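Local coordinates for protein nicotinate-nucleotide diphosphorylase (Carboxylating) (Streptococcus pyogenes GA06023, PDB 5HUO) that converts quinolinate and phosphoribosyl pyrophosphate to nicotinate mononucleotide, carbon dioxide and diphosphate, feeding NAD+ biosynthesis, and probably acts as a hexamer of three dimers, at residues A[40-45]-A[85-90]; A[147-152]-A[277-282]; A[185-188]-A[192-195]. One frame throughout, in Å; residues are numbered along the deposited sequence.

In the fold
Three contacts sample two parts of a type II phosphoribosyltransferase fold. Contact 1 joins two helices beside the four-stranded antiparallel sheet; contacts 2 and 3 both belong to the part built on the parallel, barrel-like sheet. Contacts 1 and 2 lie on opposite sides of the chain's centre, their own centres about 34 Å apart. Both are apolar, but contact 1 is buried, whereas contact 2 is partly buried and no other chain touches it. Helix 122-153 links them: it carries residues 147-152 and also covers L42 of contact 1. Contact 3, wholly buried, is the polar one, with R187 gripping a sulfate, and like contact 1 it borders the second subunit.

Contact 1. Residues A[40-45]-A[85-90]; sequences DTLKAA and FQRVFT
R87, whose aliphatic stem touches L42, carries the polar link at this crossing: its NH1 forms a salt bridge with D39 OD2, one residue before 40-45 on helix 35-49, so the bridge ties helix 82-92 to the same helix that supplies L42. The arginine chain leaves with CG trans to the backbone N (chi1 -174°) and bends at chi2 (61°), which carries the guanidinium to D39 while the stem stays against the leucine. The apolar half of the contact converges on one methyl. L42 CD1 lies 3.6 Å from V88 CG2, the two side chains meeting at about a right angle, and the same CD1 is 3.8 Å from R87 CB. The backbones come close here too, with L42 CA 6.2 Å from V88 CA. Since L42 also touches V84 and L91, it sits among residues spaced i, i+3, i+4 and i+7 on helix 82-92, as a knob does in knobs-into-holes packing; F135 of helix 122-153 covers it further. On the other flank of helix 82-92, F89 CE2 stands 3.4 Å above one face of the F85 ring, and both rings pack on strands of the antiparallel sheet. Helix 82-92 is thus held between that sheet and helix 35-49 within the N-terminal part of the fold. Helix 35-49 faces other chains as well: T41 O accepts a hydrogen bond from N169 ND2 of the second subunit, and D40 OD2 forms a salt bridge with R47 of the third. K43 NZ lies 6.9 Å from R87 NH1, and the carboxylate of D39 would probably offset this likeness of charge. With no hydrogen bond between 40-45 and 85-90, L42 against R87 and V88 carries the contact, and R87 adds an ionic tie to D39.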
ATOM      1  N   ASP A  40       8.234  -5.772  -5.043  1.00100.72           N
ATOM      2  CA  ASP A  40       7.356  -5.566  -3.876  1.00101.36           C
ATOM      3  C   ASP A  40       7.346  -6.741  -2.962  1.00 99.44           C
ATOM      4  O   ASP A  40       7.359  -6.579  -1.747  1.00 99.55           O
ATOM      5  CB  ASP A  40       5.947  -5.230  -4.274  1.00104.39           C
ATOM      6  CG  ASP A  40       5.816  -3.810  -4.781  1.00109.75           C
ATOM      7  OD1 ASP A  40       6.585  -2.904  -4.331  1.00113.00           O
ATOM      8  OD2 ASP A  40       4.965  -3.591  -5.679  1.00114.18           O
ATOM      9  N   THR A  41       7.375  -7.927  -3.550  1.00 97.94           N
ATOM     10  CA  THR A  41       7.391  -9.205  -2.806  1.00 96.45           C
ATOM     11  C   THR A  41       8.676  -9.389  -2.014  1.00 95.31           C
ATOM     12  O   THR A  41       8.654  -9.768  -0.833  1.00 94.94           O
ATOM     13  CB  THR A  41       7.281 -10.401  -3.776  1.00 95.56           C
ATOM     14  OG1 THR A  41       6.091 -10.319  -4.516  1.00 96.65           O
ATOM     15  CG2 THR A  41       7.283 -11.669  -3.066  1.00 94.68           C
ATOM     16  N   LEU A  42       9.806  -9.096  -2.650  1.00 95.09           N
ATOM     17  CA  LEU A  42      11.115  -9.204  -1.960  1.00 94.44           C
ATOM     18  C   LEU A  42      11.291  -8.175  -0.840  1.00 95.18           C
ATOM     19  O   LEU A  42      11.757  -8.492   0.233  1.00 94.54           O
ATOM     20  CB  LEU A  42      12.276  -9.073  -2.921  1.00 94.71           C
ATOM     21  CG  LEU A  42      12.374  -9.973  -4.164  1.00 94.40           C
ATOM     22  CD1 LEU A  42      13.805 -10.081  -4.608  1.00 94.87           C
ATOM     23  CD2 LEU A  42      11.819 -11.324  -3.971  1.00 93.34           C
ATOM     24  N   LYS A  43      10.833  -6.954  -1.083  1.00 96.82           N
ATOM     25  CA  LYS A  43      10.832  -5.964  -0.032  1.00 98.34           C
ATOM     26  C   LYS A  43      10.039  -6.458   1.176  1.00 97.57           C
ATOM     27  O   LYS A  43      10.461  -6.304   2.318  1.00 97.48           O
ATOM     28  CB  LYS A  43      10.273  -4.647  -0.502  1.00102.89           C
ATOM     29  CG  LYS A  43      11.273  -3.906  -1.343  1.00106.80           C
ATOM     30  CD  LYS A  43      10.828  -2.464  -1.558  1.00112.97           C
ATOM     31  CE  LYS A  43      10.660  -2.136  -3.018  1.00115.88           C
ATOM     32  NZ  LYS A  43      10.736  -0.664  -3.171  1.00122.24           N
ATOM     33  N   ALA A  44       8.850  -6.977   0.915  1.00 97.73           N
ATOM     34  CA  ALA A  44       7.996  -7.413   1.986  1.00 98.02           C
ATOM     35  C   ALA A  44       8.718  -8.462   2.791  1.00 96.32           C
ATOM     36  O   ALA A  44       8.604  -8.532   4.023  1.00 96.59           O
ATOM     37  CB  ALA A  44       6.676  -7.925   1.438  1.00 98.76           C
ATOM     38  N   ALA A  45       9.425  -9.299   2.072  1.00 94.89           N
ATOM     39  CA  ALA A  45      10.114 -10.422   2.687  1.00 93.65           C
ATOM     40  C   ALA A  45      11.252  -9.950   3.588  1.00 93.38           C
ATOM     41  O   ALA A  45      11.504 -10.541   4.652  1.00 93.01           O
ATOM     42  CB  ALA A  45      10.629 -11.406   1.625  1.00 92.74           C
ATOM     43  N   PHE A  85      17.361 -14.305  -6.162  1.00 89.67           N
ATOM     44  CA  PHE A  85      18.418 -14.338  -5.106  1.00 89.96           C
ATOM     45  C   PHE A  85      19.251 -13.058  -5.100  1.00 90.83           C
ATOM     46  O   PHE A  85      19.394 -12.398  -4.084  1.00 91.42           O
ATOM     47  CB  PHE A  85      19.340 -15.543  -5.321  1.00 89.59           C
ATOM     48  CG  PHE A  85      20.542 -15.550  -4.444  1.00 90.00           C
ATOM     49  CD1 PHE A  85      20.498 -16.135  -3.205  1.00 89.95           C
ATOM     50  CD2 PHE A  85      21.723 -14.993  -4.869  1.00 90.55           C
ATOM     51  CE1 PHE A  85      21.624 -16.126  -2.390  1.00 90.45           C
ATOM     52  CE2 PHE A  85      22.856 -15.029  -4.095  1.00 91.02           C
ATOM     53  CZ  PHE A  85      22.815 -15.576  -2.847  1.00 90.98           C
ATOM     54  N   GLN A  86      19.715 -12.706  -6.277  1.00 91.02           N
ATOM     55  CA  GLN A  86      20.545 -11.512  -6.431  1.00 91.95           C
ATOM     56  C   GLN A  86      19.808 -10.226  -6.028  1.00 92.68           C
ATOM     57  O   GLN A  86      20.376  -9.311  -5.431  1.00 93.59           O
ATOM     58  CB  GLN A  86      21.058 -11.373  -7.878  1.00 92.13           C
ATOM     59  CG  GLN A  86      22.043 -12.456  -8.223  1.00 91.80           C
ATOM     60  CD  GLN A  86      22.636 -12.328  -9.604  1.00 92.17           C
ATOM     61  OE1 GLN A  86      22.397 -13.181 -10.464  1.00 91.71           O
ATOM     62  NE2 GLN A  86      23.391 -11.280  -9.842  1.00 93.11           N
ATOM     63  N   ARG A  87      18.550 -10.164  -6.439  1.00 92.38           N
ATOM     64  CA  ARG A  87      17.750  -8.928  -6.301  1.00 93.19           C
ATOM     65  C   ARG A  87      17.489  -8.587  -4.847  1.00 93.64           C
ATOM     66  O   ARG A  87      17.416  -7.448  -4.476  1.00 94.70           O
ATOM     67  CB  ARG A  87      16.437  -9.060  -7.091  1.00 92.79           C
ATOM     68  CG  ARG A  87      15.622  -7.790  -7.109  1.00 93.72           C
ATOM     69  CD  ARG A  87      16.350  -6.639  -7.750  1.00 94.78           C
ATOM     70  NE  ARG A  87      15.516  -5.470  -7.840  1.00 95.78           N
ATOM     71  CZ  ARG A  87      15.953  -4.212  -7.883  1.00 97.10           C
ATOM     72  NH1 ARG A  87      15.108  -3.206  -7.900  1.00 98.10           N
ATOM     73  NH2 ARG A  87      17.211  -3.919  -7.901  1.00 97.59           N
ATOM     74  N   VAL A  88      17.415  -9.595  -4.021  1.00 93.01           N
ATOM     75  CA  VAL A  88      17.241  -9.369  -2.580  1.00 93.53           C
ATOM     76  C   VAL A  88      18.366  -8.476  -2.052  1.00 94.63           C
ATOM     77  O   VAL A  88      18.119  -7.538  -1.279  1.00 95.69           O
ATOM     78  CB  VAL A  88      17.222 -10.670  -1.782  1.00 92.78           C
ATOM     79  CG1 VAL A  88      17.185 -10.390  -0.296  1.00 93.51           C
ATOM     80  CG2 VAL A  88      16.031 -11.515  -2.152  1.00 91.92           C
ATOM     81  N   PHE A  89      19.592  -8.768  -2.462  1.00 94.50           N
ATOM     82  CA  PHE A  89      20.783  -7.958  -2.018  1.00 96.22           C
ATOM     83  C   PHE A  89      20.754  -6.553  -2.586  1.00 97.67           C
ATOM     84  O   PHE A  89      20.953  -5.595  -1.916  1.00 99.51           O
ATOM     85  CB  PHE A  89      22.100  -8.613  -2.427  1.00 95.93           C
ATOM     86  CG  PHE A  89      22.336  -9.937  -1.796  1.00 95.40           C
ATOM     87  CD1 PHE A  89      22.923 -10.032  -0.565  1.00 96.22           C
ATOM     88  CD2 PHE A  89      21.912 -11.107  -2.425  1.00 94.62           C
ATOM     89  CE1 PHE A  89      23.091 -11.262   0.048  1.00 95.56           C
ATOM     90  CE2 PHE A  89      22.079 -12.346  -1.830  1.00 93.91           C
ATOM     91  CZ  PHE A  89      22.688 -12.414  -0.596  1.00 95.18           C
ATOM     92  N   THR A  90      20.434  -6.481  -3.842  1.00 98.02           N
ATOM     93  CA  THR A  90      20.444  -5.244  -4.606  1.00100.38           C
ATOM     94  C   THR A  90      19.383  -4.200  -4.200  1.00102.89           C
ATOM     95  O   THR A  90      19.609  -3.010  -4.300  1.00105.81           O
ATOM     96  CB  THR A  90      20.296  -5.609  -6.076  1.00 99.47           C
ATOM     97  OG1 THR A  90      21.526  -6.187  -6.474  1.00 98.80           O
ATOM     98  CG2 THR A  90      20.114  -4.454  -6.896  1.00101.29           C
TER

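Contact 2. Residues A[147-152]-A[277-282]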
ATOM      1  N   ALA A 147      11.680 -31.088 -13.186  1.00 90.60           N
ATOM      2  CA  ALA A 147      12.664 -31.818 -13.988  1.00 91.36           C
ATOM      3  C   ALA A 147      12.618 -33.303 -13.758  1.00 92.19           C
ATOM      4  O   ALA A 147      12.677 -34.084 -14.703  1.00 93.18           O
ATOM      5  CB  ALA A 147      14.062 -31.322 -13.731  1.00 91.08           C
ATOM      6  N   ALA A 148      12.492 -33.690 -12.505  1.00 91.95           N
ATOM      7  CA  ALA A 148      12.417 -35.116 -12.135  1.00 92.83           C
ATOM      8  C   ALA A 148      11.158 -35.782 -12.726  1.00 93.56           C
ATOM      9  O   ALA A 148      11.194 -36.936 -13.162  1.00 94.71           O
ATOM     10  CB  ALA A 148      12.437 -35.270 -10.632  1.00 92.45           C
ATOM     11  N   TYR A 149      10.034 -35.081 -12.662  1.00 93.03           N
ATOM     12  CA  TYR A 149       8.791 -35.599 -13.207  1.00 93.74           C
ATOM     13  C   TYR A 149       8.904 -35.799 -14.707  1.00 94.55           C
ATOM     14  O   TYR A 149       8.453 -36.794 -15.255  1.00 95.71           O
ATOM     15  CB  TYR A 149       7.634 -34.642 -12.917  1.00 93.02           C
ATOM     16  CG  TYR A 149       6.908 -34.876 -11.576  1.00 92.84           C
ATOM     17  CD1 TYR A 149       7.607 -35.055 -10.414  1.00 92.52           C
ATOM     18  CD2 TYR A 149       5.512 -34.891 -11.496  1.00 93.09           C
ATOM     19  CE1 TYR A 149       6.944 -35.220  -9.224  1.00 92.48           C
ATOM     20  CE2 TYR A 149       4.862 -35.070 -10.305  1.00 93.06           C
ATOM     21  CZ  TYR A 149       5.581 -35.244  -9.181  1.00 92.76           C
ATOM     22  OH  TYR A 149       4.946 -35.429  -7.972  1.00 92.85           O
ATOM     23  N   VAL A 150       9.500 -34.822 -15.370  1.00 94.06           N
ATOM     24  CA  VAL A 150       9.660 -34.915 -16.825  1.00 94.91           C
ATOM     25  C   VAL A 150      10.439 -36.180 -17.192  1.00 96.16           C
ATOM     26  O   VAL A 150      10.058 -36.901 -18.088  1.00 97.37           O
ATOM     27  CB  VAL A 150      10.355 -33.662 -17.415  1.00 94.29           C
ATOM     28  CG1 VAL A 150      10.851 -33.914 -18.829  1.00 95.37           C
ATOM     29  CG2 VAL A 150       9.388 -32.504 -17.425  1.00 93.53           C
ATOM     30  N   GLU A 151      11.562 -36.406 -16.518  1.00 97.92           N
ATOM     31  CA  GLU A 151      12.360 -37.574 -16.762  1.00102.69           C
ATOM     32  C   GLU A 151      11.619 -38.878 -16.461  1.00103.58           C
ATOM     33  O   GLU A 151      11.628 -39.782 -17.251  1.00105.17           O
ATOM     34  CB  GLU A 151      13.623 -37.553 -15.955  1.00106.44           C
ATOM     35  CG  GLU A 151      14.430 -38.812 -16.210  1.00113.61           C
ATOM     36  CD  GLU A 151      15.903 -38.612 -16.086  1.00120.50           C
ATOM     37  OE1 GLU A 151      16.339 -37.755 -15.257  1.00123.87           O
ATOM     38  OE2 GLU A 151      16.611 -39.372 -16.814  1.00130.14           O
ATOM     39  N   ALA A 152      11.010 -38.958 -15.307  1.00103.38           N
ATOM     40  CA  ALA A 152      10.199 -40.110 -14.938  1.00106.72           C
ATOM     41  C   ALA A 152       9.135 -40.478 -15.981  1.00110.38           C
ATOM     42  O   ALA A 152       8.840 -41.643 -16.238  1.00116.32           O
ATOM     43  CB  ALA A 152       9.533 -39.867 -13.606  1.00105.11           C
ATOM     44  N   THR A 277       6.005 -41.828  -8.901  1.00150.24           N
ATOM     45  CA  THR A 277       5.788 -43.275  -9.167  1.00155.19           C
ATOM     46  C   THR A 277       4.779 -43.486 -10.321  1.00152.26           C
ATOM     47  O   THR A 277       5.002 -44.245 -11.248  1.00157.08           O
ATOM     48  CB  THR A 277       5.344 -44.041  -7.880  1.00159.03           C
ATOM     49  OG1 THR A 277       4.165 -43.436  -7.329  1.00157.74           O
ATOM     50  CG2 THR A 277       6.461 -44.016  -6.837  1.00158.37           C
ATOM     51  N   THR A 278       3.666 -42.793 -10.227  1.00145.20           N
ATOM     52  CA  THR A 278       2.562 -42.893 -11.176  1.00138.87           C
ATOM     53  C   THR A 278       2.829 -42.328 -12.578  1.00134.51           C
ATOM     54  O   THR A 278       2.348 -42.841 -13.561  1.00131.42           O
ATOM     55  CB  THR A 278       1.410 -42.070 -10.621  1.00138.90           C
ATOM     56  OG1 THR A 278       1.221 -42.421  -9.261  1.00136.70           O
ATOM     57  CG2 THR A 278       0.170 -42.320 -11.374  1.00143.78           C
ATOM     58  N   ILE A 279       3.573 -41.232 -12.665  1.00129.36           N
ATOM     59  CA  ILE A 279       3.650 -40.468 -13.926  1.00123.66           C
ATOM     60  C   ILE A 279       4.068 -41.320 -15.160  1.00124.18           C
ATOM     61  O   ILE A 279       3.687 -41.023 -16.265  1.00121.22           O
ATOM     62  CB  ILE A 279       4.523 -39.207 -13.796  1.00118.76           C
ATOM     63  CG1 ILE A 279       4.339 -38.324 -15.018  1.00116.36           C
ATOM     64  CG2 ILE A 279       5.982 -39.570 -13.664  1.00120.22           C
ATOM     65  CD1 ILE A 279       4.695 -36.890 -14.784  1.00112.94           C
ATOM     66  N   SER A 280       4.865 -42.362 -14.956  1.00127.76           N
ATOM     67  CA  SER A 280       5.408 -43.185 -16.078  1.00128.43           C
ATOM     68  C   SER A 280       4.327 -43.969 -16.837  1.00129.74           C
ATOM     69  O   SER A 280       4.487 -44.292 -18.002  1.00128.35           O
ATOM     70  CB  SER A 280       6.453 -44.134 -15.559  1.00130.72           C
ATOM     71  OG  SER A 280       5.881 -44.928 -14.543  1.00136.57           O
ATOM     72  N   ARG A 281       3.191 -44.178 -16.191  1.00132.94           N
ATOM     73  CA  ARG A 281       2.044 -44.886 -16.809  1.00136.73           C
ATOM     74  C   ARG A 281       1.528 -44.206 -18.074  1.00133.99           C
ATOM     75  O   ARG A 281       0.908 -44.838 -18.914  1.00141.65           O
ATOM     76  CB  ARG A 281       0.871 -45.095 -15.820  1.00140.82           C
ATOM     77  CG  ARG A 281      -0.028 -43.903 -15.599  1.00143.57           C
ATOM     78  CD  ARG A 281      -1.291 -44.196 -14.784  1.00149.95           C
ATOM     79  NE  ARG A 281      -1.557 -43.054 -13.866  1.00155.48           N
ATOM     80  CZ  ARG A 281      -2.710 -42.618 -13.329  1.00160.55           C
ATOM     81  NH1 ARG A 281      -2.666 -41.534 -12.526  1.00156.37           N
ATOM     82  NH2 ARG A 281      -3.893 -43.199 -13.569  1.00165.74           N
ATOM     83  N   PHE A 282       1.744 -42.907 -18.194  1.00127.27           N
ATOM     84  CA  PHE A 282       1.264 -42.149 -19.344  1.00122.97           C
ATOM     85  C   PHE A 282       2.218 -42.251 -20.515  1.00122.80           C
ATOM     86  O   PHE A 282       1.905 -41.793 -21.605  1.00120.81           O
ATOM     87  CB  PHE A 282       1.000 -40.685 -18.986  1.00118.61           C
ATOM     88  CG  PHE A 282       0.058 -40.524 -17.854  1.00117.60           C
ATOM     89  CD1 PHE A 282      -1.299 -40.537 -18.064  1.00120.02           C
ATOM     90  CD2 PHE A 282       0.527 -40.369 -16.576  1.00117.40           C
ATOM     91  CE1 PHE A 282      -2.192 -40.392 -17.004  1.00121.54           C
ATOM     92  CE2 PHE A 282      -0.335 -40.217 -15.509  1.00119.60           C
ATOM     93  CZ  PHE A 282      -1.700 -40.232 -15.715  1.00121.02           C
TER
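The Y149 ring meets I279 on a slant, its CD2 3.9 Å from I279 CD1; D275, M276, S292, S294 and L295 also touch this tyrosine side chain. Two further flat groups lie within 277-282. F282 CZ stands 3.2 Å above one face of the R281 guanidinium, off toward its rim, while T278 O lies in plane at the guanidinium edge. In return R281 CG rests over one face of the F282 ring, and I279 O sits at that ring's edge, in its plane. I279 bridges to helix 122-153 with both of its branches. Its CG1 points opposite the backbone N (chi1 -169°) and the chain stays extended at chi2 (158°), which brings CD1 to the tyrosine, where it is also 3.8 Å from Y149 O; its CG2 turns to A152 CB at 3.6 Å. Residues 277-282 form part of the connection between strands 267-271 and 289-291, parallel neighbours in the barrel-like sheet of the C-terminal domain. This connection contains a short 3-10 segment at 280-282, and I279 sets it against the last turns of the long helix. L153 extends the same apolar patch, touching both I279 and F282. Before the 3-10 segment, D275 OD1 accepts hydrogen bonds from T277 OG1 and T278 N. No hydrogen bond passes between the two segments. Where the backbones come nearest, A152 CA to S280 CA 5.8 Å, A152 O touches S280 CB at 3.5 Å, and S280 OG instead makes a weak bond of 3.5 Å back to T277 O.

Contact 3. Residues A[185-188]-A[192-195]. With SO4 (sulfate ion), chain J.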
ATOM      1  N   ASN A 185       3.246 -24.018 -18.045  1.00 91.42           N
ATOM      2  CA  ASN A 185       2.222 -23.325 -17.241  1.00 91.24           C
ATOM      3  C   ASN A 185       0.810 -23.517 -17.723  1.00 91.98           C
ATOM      4  O   ASN A 185       0.452 -23.248 -18.871  1.00 92.66           O
ATOM      5  CB  ASN A 185       2.534 -21.831 -17.159  1.00 90.99           C
ATOM      6  CG  ASN A 185       3.844 -21.530 -16.409  1.00 90.29           C
ATOM      7  OD1 ASN A 185       4.239 -22.261 -15.488  1.00 89.84           O
ATOM      8  ND2 ASN A 185       4.493 -20.472 -16.782  1.00 90.30           N
ATOM      9  N   HIS A 186      -0.031 -23.873 -16.777  1.00 91.93           N
ATOM     10  CA  HIS A 186      -1.466 -23.874 -17.013  1.00 92.66           C
ATOM     11  C   HIS A 186      -1.928 -22.432 -16.806  1.00 92.63           C
ATOM     12  O   HIS A 186      -1.138 -21.566 -16.460  1.00 92.10           O
ATOM     13  CB  HIS A 186      -2.127 -24.853 -16.029  1.00 92.72           C
ATOM     14  CG  HIS A 186      -3.369 -25.489 -16.554  1.00 93.70           C
ATOM     15  ND1 HIS A 186      -4.435 -24.755 -17.024  1.00 94.32           N
ATOM     16  CD2 HIS A 186      -3.695 -26.787 -16.737  1.00 94.31           C
ATOM     17  CE1 HIS A 186      -5.358 -25.570 -17.491  1.00 95.25           C
ATOM     18  NE2 HIS A 186      -4.928 -26.810 -17.340  1.00 95.27           N
ATOM     19  N   ARG A 187      -3.211 -22.158 -16.892  1.00 93.29           N
ATOM     20  CA  ARG A 187      -3.733 -20.842 -16.507  1.00 93.42           C
ATOM     21  C   ARG A 187      -3.261 -20.402 -15.156  1.00 92.72           C
ATOM     22  O   ARG A 187      -3.123 -21.222 -14.197  1.00 92.33           O
ATOM     23  CB  ARG A 187      -5.243 -20.829 -16.536  1.00 94.29           C
ATOM     24  CG  ARG A 187      -5.917 -21.670 -15.483  1.00 95.85           C
ATOM     25  CD  ARG A 187      -7.422 -21.626 -15.632  1.00 99.29           C
ATOM     26  NE  ARG A 187      -8.059 -22.418 -14.575  1.00102.05           N
ATOM     27  CZ  ARG A 187      -9.292 -22.221 -14.127  1.00105.79           C
ATOM     28  NH1 ARG A 187     -10.043 -21.254 -14.625  1.00107.29           N
ATOM     29  NH2 ARG A 187      -9.776 -22.989 -13.164  1.00108.95           N
ATOM     30  N   PHE A 188      -2.934 -19.145 -15.089  1.00 92.67           N
ATOM     31  CA  PHE A 188      -2.504 -18.493 -13.891  1.00 92.24           C
ATOM     32  C   PHE A 188      -3.597 -18.288 -12.865  1.00 92.67           C
ATOM     33  O   PHE A 188      -3.355 -17.980 -11.709  1.00 92.43           O
ATOM     34  CB  PHE A 188      -2.087 -17.083 -14.250  1.00 92.44           C
ATOM     35  CG  PHE A 188      -1.211 -16.440 -13.235  1.00 91.99           C
ATOM     36  CD1 PHE A 188       0.111 -16.786 -13.119  1.00 91.27           C
ATOM     37  CD2 PHE A 188      -1.754 -15.554 -12.327  1.00 92.42           C
ATOM     38  CE1 PHE A 188       0.878 -16.211 -12.140  1.00 90.97           C
ATOM     39  CE2 PHE A 188      -1.009 -15.020 -11.303  1.00 92.15           C
ATOM     40  CZ  PHE A 188       0.321 -15.331 -11.220  1.00 91.42           C
ATOM     41  N   ASP A 192      -7.991 -16.133 -16.371  1.00110.70           N
ATOM     42  CA  ASP A 192      -7.179 -16.479 -17.575  1.00111.61           C
ATOM     43  C   ASP A 192      -7.905 -17.271 -18.613  1.00110.46           C
ATOM     44  O   ASP A 192      -7.674 -17.139 -19.790  1.00110.66           O
ATOM     45  CB  ASP A 192      -6.014 -17.388 -17.141  1.00113.60           C
ATOM     46  CG  ASP A 192      -4.756 -16.672 -17.022  1.00119.17           C
ATOM     47  OD1 ASP A 192      -4.671 -15.472 -17.421  1.00131.90           O
ATOM     48  OD2 ASP A 192      -3.789 -17.321 -16.565  1.00126.09           O
ATOM     49  N   ALA A 193      -8.666 -18.229 -18.134  1.00108.74           N
ATOM     50  CA  ALA A 193      -9.215 -19.248 -18.996  1.00109.41           C
ATOM     51  C   ALA A 193     -10.344 -19.883 -18.288  1.00108.90           C
ATOM     52  O   ALA A 193     -10.460 -19.809 -17.086  1.00109.38           O
ATOM     53  CB  ALA A 193      -8.167 -20.321 -19.345  1.00109.18           C
ATOM     54  N   ILE A 194     -11.142 -20.598 -19.032  1.00 99.31           N
ATOM     55  CA  ILE A 194     -12.344 -21.197 -18.460  1.00101.86           C
ATOM     56  C   ILE A 194     -12.083 -22.663 -18.221  1.00104.44           C
ATOM     57  O   ILE A 194     -11.567 -23.356 -19.107  1.00102.81           O
ATOM     58  CB  ILE A 194     -13.540 -20.985 -19.375  1.00100.58           C
ATOM     59  CG1 ILE A 194     -13.948 -19.523 -19.278  1.00 99.19           C
ATOM     60  CG2 ILE A 194     -14.679 -21.947 -18.999  1.00103.18           C
ATOM     61  CD1 ILE A 194     -15.209 -19.181 -20.033  1.00101.03           C
ATOM     62  N   MET A 195     -12.426 -23.118 -17.026  1.00108.26           N
ATOM     63  CA  MET A 195     -12.415 -24.533 -16.770  1.00113.91           C
ATOM     64  C   MET A 195     -13.702 -24.964 -16.091  1.00116.38           C
ATOM     65  O   MET A 195     -14.021 -24.554 -14.998  1.00115.08           O
ATOM     66  CB  MET A 195     -11.197 -24.974 -15.967  1.00118.03           C
ATOM     67  CG  MET A 195     -11.023 -26.501 -16.029  1.00123.91           C
ATOM     68  SD  MET A 195      -9.639 -27.135 -15.077  1.00133.17           S
ATOM     69  CE  MET A 195      -8.278 -26.128 -15.718  1.00124.02           C
TER
HETATM   70  S   SO4 J 304      -6.498 -25.474 -12.331  1.00104.88           S
HETATM   71  O1  SO4 J 304      -6.206 -26.858 -12.793  1.00104.49           O
HETATM   72  O2  SO4 J 304      -5.433 -24.558 -12.804  1.00111.71           O
HETATM   73  O3  SO4 J 304      -7.771 -24.912 -12.818  1.00 95.73           O
HETATM   74  O4  SO4 J 304      -6.584 -25.556 -10.871  1.00 90.14           O
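R187 starts with CG tucked between its backbone N and carbonyl carbon (chi1 68°), then runs extended to NE, while M195 bends at chi3 (-53°) so that its methyl turns toward H186. The two segments line an anion pocket in the parallel alpha/beta barrel of a type II phosphoribosyltransferase, where 192-195 runs into strand 194-196. NE and NH2 of R187 share one sulfate oxygen: NE lies 3.1 Å from O3, and NH2 2.8 Å from the same O3, which sits in the guanidinium plane. M195 CB lies over one guanidinium face, toward its rim, 3.7 Å from R187 NH2. R164 comes close to R187 here, as suits an anion site; the sulfate is probably from the crystallisation liquor, but both substrates are anionic. H186 is held at both nitrogens: ND1 accepts R187 N at 2.9 Å, near the ring plane, and NE2 is hydrogen-bonded to E269; its CE1 touches M195 CE at 3.5 Å. D192 OD2 nears F188 N, though its modelled place is doubtful. The third nitrogen of the guanidinium, R187 NH1, bonds A193 O at 2.9 Å, approaching from 36° above the carbonyl plane.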